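Local structure of adherence and virulence protein A (Streptococcus pneumoniae, 6PON) at residues E95-V100 against E121-H126. The protein binds fibronectin and probably promotes adherence and virulence of the pneumococcus. Numbering follows the deposited sequence.
Sequences ENDRIV and EIMGKH
R98 bends its side chain around the carbonyl oxygen of I122. R98 CB packs beside I122 CB and lies 3.3 Å from I122 O. CG and CD continue past the same oxygen, and a bend at chi3 (-52°) folds the guanidinium back over it. I122 O then sits 3.1 Å above the guanidinium plane of R98, over its centre; NE and NH1 approach this oxygen at angles too poor for hydrogen bonds. At the tip, R98 NH2 comes obliquely to M123 SD at 3.4 Å. A bend at chi2 (-81°), ahead of the sulfur, turns the M123 chain so that M123 CE, past SD, meets I99 CG1 (3.5 Å) and the carboxylate of D97, whose OD1 accepts a hydrogen bond from R98 N. R98 centres an inverse gamma turn, with a weak I99 N to D97 O bond, just ahead of strand 99-107. The one hydrogen bond between the segments is backbone: I122 N to R98 O, 2.9 Å and nearly straight at 174°. It adjoins the antiparallel non-hydrogen-bonded pair I99–E121, at the end of the pairing of strands 99-107 and 113-121; the E121 carboxylate is salt-bridged to R154 and hydrogen-bonded to Y162. Charge-dipole attraction and dispersion probably supplement a single directional bond.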
ATOM      1  N   GLU B  95      20.004 -10.473 -15.432  1.00 28.69           N
ATOM      2  CA  GLU B  95      18.788 -10.444 -14.604  1.00 26.21           C
ATOM      3  C   GLU B  95      18.977  -9.354 -13.546  1.00 26.21           C
ATOM      4  O   GLU B  95      19.352  -8.224 -13.900  1.00 25.67           O
ATOM      5  CB  GLU B  95      18.524 -11.851 -14.069  1.00 24.11           C
ATOM      6  CG  GLU B  95      17.799 -12.770 -15.032  1.00 30.92           C
ATOM      7  CD  GLU B  95      16.515 -12.144 -15.616  1.00 40.17           C
ATOM      8  OE1 GLU B  95      16.447 -11.973 -16.859  1.00 45.10           O
ATOM      9  OE2 GLU B  95      15.577 -11.825 -14.845  1.00 33.17           O
ATOM     10  N   ASN B  96      18.748  -9.635 -12.261  1.00 25.11           N
ATOM     11  CA  ASN B  96      19.092  -8.718 -11.184  1.00 26.67           C
ATOM     12  C   ASN B  96      20.139  -9.335 -10.270  1.00 26.14           C
ATOM     13  O   ASN B  96      20.235  -8.983  -9.096  1.00 24.84           O
ATOM     14  CB  ASN B  96      17.865  -8.307 -10.372  1.00 25.72           C
ATOM     15  CG  ASN B  96      18.070  -6.992  -9.621  1.00 25.11           C
ATOM     16  OD1 ASN B  96      18.476  -5.991 -10.207  1.00 21.89           O
ATOM     17  ND2 ASN B  96      17.786  -6.995  -8.314  1.00 26.51           N
ATOM     18  N   ASP B  97      20.931 -10.262 -10.802  1.00 27.44           N
ATOM     19  CA  ASP B  97      21.990 -10.879 -10.026  1.00 21.78           C
ATOM     20  C   ASP B  97      23.238  -9.996 -10.074  1.00 21.09           C
ATOM     21  O   ASP B  97      23.297  -9.005 -10.802  1.00 21.36           O
ATOM     22  CB  ASP B  97      22.278 -12.279 -10.561  1.00 24.17           C
ATOM     23  CG  ASP B  97      22.905 -13.197  -9.521  1.00 31.05           C
ATOM     24  OD1 ASP B  97      23.367 -12.725  -8.451  1.00 22.86           O
ATOM     25  OD2 ASP B  97      22.948 -14.415  -9.795  1.00 36.24           O
ATOM     26  N   ARG B  98      24.240 -10.356  -9.274  1.00 20.49           N
ATOM     27  CA  ARG B  98      25.487  -9.593  -9.187  1.00 19.45           C
ATOM     28  C   ARG B  98      26.513 -10.109 -10.201  1.00 23.95           C
ATOM     29  O   ARG B  98      27.597 -10.582  -9.858  1.00 23.25           O
ATOM     30  CB  ARG B  98      26.036  -9.639  -7.763  1.00 19.09           C
ATOM     31  CG  ARG B  98      25.198  -8.849  -6.709  1.00 23.95           C
ATOM     32  CD  ARG B  98      25.483  -9.338  -5.287  1.00 16.95           C
ATOM     33  NE  ARG B  98      25.320 -10.785  -5.299  1.00 29.17           N
ATOM     34  CZ  ARG B  98      25.887 -11.628  -4.443  1.00 31.26           C
ATOM     35  NH1 ARG B  98      26.688 -11.178  -3.482  1.00 34.77           N
ATOM     36  NH2 ARG B  98      25.685 -12.932  -4.586  1.00 35.09           N
ATOM     37  N   ILE B  99      26.147  -9.998 -11.479  1.00 20.47           N
ATOM     38  CA  ILE B  99      26.974 -10.449 -12.595  1.00 19.24           C
ATOM     39  C   ILE B  99      26.854  -9.448 -13.730  1.00 18.02           C
ATOM     40  O   ILE B  99      25.738  -9.107 -14.142  1.00 16.42           O
ATOM     41  CB  ILE B  99      26.556 -11.837 -13.114  1.00 19.73           C
ATOM     42  CG1 ILE B  99      26.384 -12.809 -11.961  1.00 17.93           C
ATOM     43  CG2 ILE B  99      27.583 -12.349 -14.141  1.00 16.82           C
ATOM     44  CD1 ILE B  99      26.059 -14.180 -12.396  1.00 15.67           C
ATOM     45  N   VAL B 100      27.994  -9.022 -14.276  1.00 18.56           N
ATOM     46  CA  VAL B 100      28.016  -8.128 -15.429  1.00 17.55           C
ATOM     47  C   VAL B 100      28.796  -8.768 -16.561  1.00 17.27           C
ATOM     48  O   VAL B 100      29.874  -9.338 -16.352  1.00 18.08           O
ATOM     49  CB  VAL B 100      28.615  -6.750 -15.096  1.00 21.08           C
ATOM     50  CG1 VAL B 100      28.667  -5.910 -16.348  1.00 15.35           C
ATOM     51  CG2 VAL B 100      27.782  -6.074 -14.022  1.00 19.67           C
ATOM     52  N   GLU B 121      31.771 -11.585 -11.686  1.00 20.82           N
ATOM     53  CA  GLU B 121      30.826 -12.158 -10.742  1.00 20.55           C
ATOM     54  C   GLU B 121      31.208 -11.652  -9.364  1.00 22.16           C
ATOM     55  O   GLU B 121      32.332 -11.890  -8.905  1.00 19.80           O
ATOM     56  CB  GLU B 121      30.870 -13.684 -10.765  1.00 18.95           C
ATOM     57  CG  GLU B 121      30.732 -14.303 -12.141  1.00 22.86           C
ATOM     58  CD  GLU B 121      31.080 -15.776 -12.108  1.00 28.35           C
ATOM     59  OE1 GLU B 121      31.498 -16.236 -11.012  1.00 29.05           O
ATOM     60  OE2 GLU B 121      30.930 -16.462 -13.151  1.00 21.68           O
ATOM     61  N   ILE B 122      30.284 -10.950  -8.721  1.00 21.16           N
ATOM     62  CA  ILE B 122      30.509 -10.384  -7.400  1.00 21.20           C
ATOM     63  C   ILE B 122      29.725 -11.261  -6.436  1.00 26.90           C
ATOM     64  O   ILE B 122      28.535 -11.053  -6.196  1.00 28.53           O
ATOM     65  CB  ILE B 122      30.102  -8.922  -7.340  1.00 19.08           C
ATOM     66  CG1 ILE B 122      30.926  -8.156  -8.373  1.00 21.16           C
ATOM     67  CG2 ILE B 122      30.334  -8.367  -5.951  1.00 25.66           C
ATOM     68  CD1 ILE B 122      30.354  -6.825  -8.740  1.00 19.78           C
ATOM     69  N   MET B 123      30.410 -12.265  -5.891  1.00 25.54           N
ATOM     70  CA  MET B 123      29.837 -13.354  -5.107  1.00 26.13           C
ATOM     71  C   MET B 123      30.664 -13.600  -3.862  1.00 27.43           C
ATOM     72  O   MET B 123      31.029 -14.735  -3.549  1.00 30.96           O
ATOM     73  CB  MET B 123      29.769 -14.647  -5.920  1.00 27.11           C
ATOM     74  CG  MET B 123      29.078 -14.518  -7.276  1.00 27.24           C
ATOM     75  SD  MET B 123      27.296 -14.568  -7.080  1.00 30.28           S
ATOM     76  CE  MET B 123      26.740 -14.065  -8.702  1.00 19.08           C
ATOM     77  N   GLY B 124      31.006 -12.531  -3.153  1.00 27.25           N
ATOM     78  CA  GLY B 124      31.774 -12.659  -1.932  1.00 26.83           C
ATOM     79  C   GLY B 124      33.031 -13.493  -2.094  1.00 28.82           C
ATOM     80  O   GLY B 124      33.890 -13.183  -2.925  1.00 31.92           O
ATOM     81  N   LYS B 125      33.120 -14.578  -1.319  1.00 27.45           N
ATOM     82  CA  LYS B 125      34.287 -15.452  -1.335  1.00 27.10           C
ATOM     83  C   LYS B 125      34.563 -16.021  -2.728  1.00 32.92           C
ATOM     84  O   LYS B 125      35.711 -16.329  -3.057  1.00 31.67           O
ATOM     85  CB  LYS B 125      34.069 -16.571  -0.306  1.00 30.27           C
ATOM     86  CG  LYS B 125      34.669 -17.915  -0.657  1.00 36.38           C
ATOM     87  CD  LYS B 125      33.923 -19.033   0.032  1.00 32.22           C
ATOM     88  CE  LYS B 125      34.484 -19.255   1.407  1.00 39.88           C
ATOM     89  NZ  LYS B 125      35.891 -19.732   1.317  1.00 46.05           N
ATOM     90  N   HIS B 126      33.538 -16.142  -3.566  1.00 31.08           N
ATOM     91  CA  HIS B 126      33.668 -16.743  -4.882  1.00 27.91           C
ATOM     92  C   HIS B 126      33.711 -15.721  -6.005  1.00 27.99           C
ATOM     93  O   HIS B 126      33.627 -16.106  -7.174  1.00 25.38           O
ATOM     94  CB  HIS B 126      32.516 -17.716  -5.114  1.00 29.00           C
ATOM     95  CG  HIS B 126      32.494 -18.858  -4.147  1.00 31.45           C
ATOM     96  ND1 HIS B 126      33.616 -19.603  -3.848  1.00 32.75           N
ATOM     97  CD2 HIS B 126      31.487 -19.382  -3.411  1.00 30.96           C
ATOM     98  CE1 HIS B 126      33.299 -20.536  -2.970  1.00 33.66           C
ATOM     99  NE2 HIS B 126      32.013 -20.422  -2.685  1.00 37.26           N
TER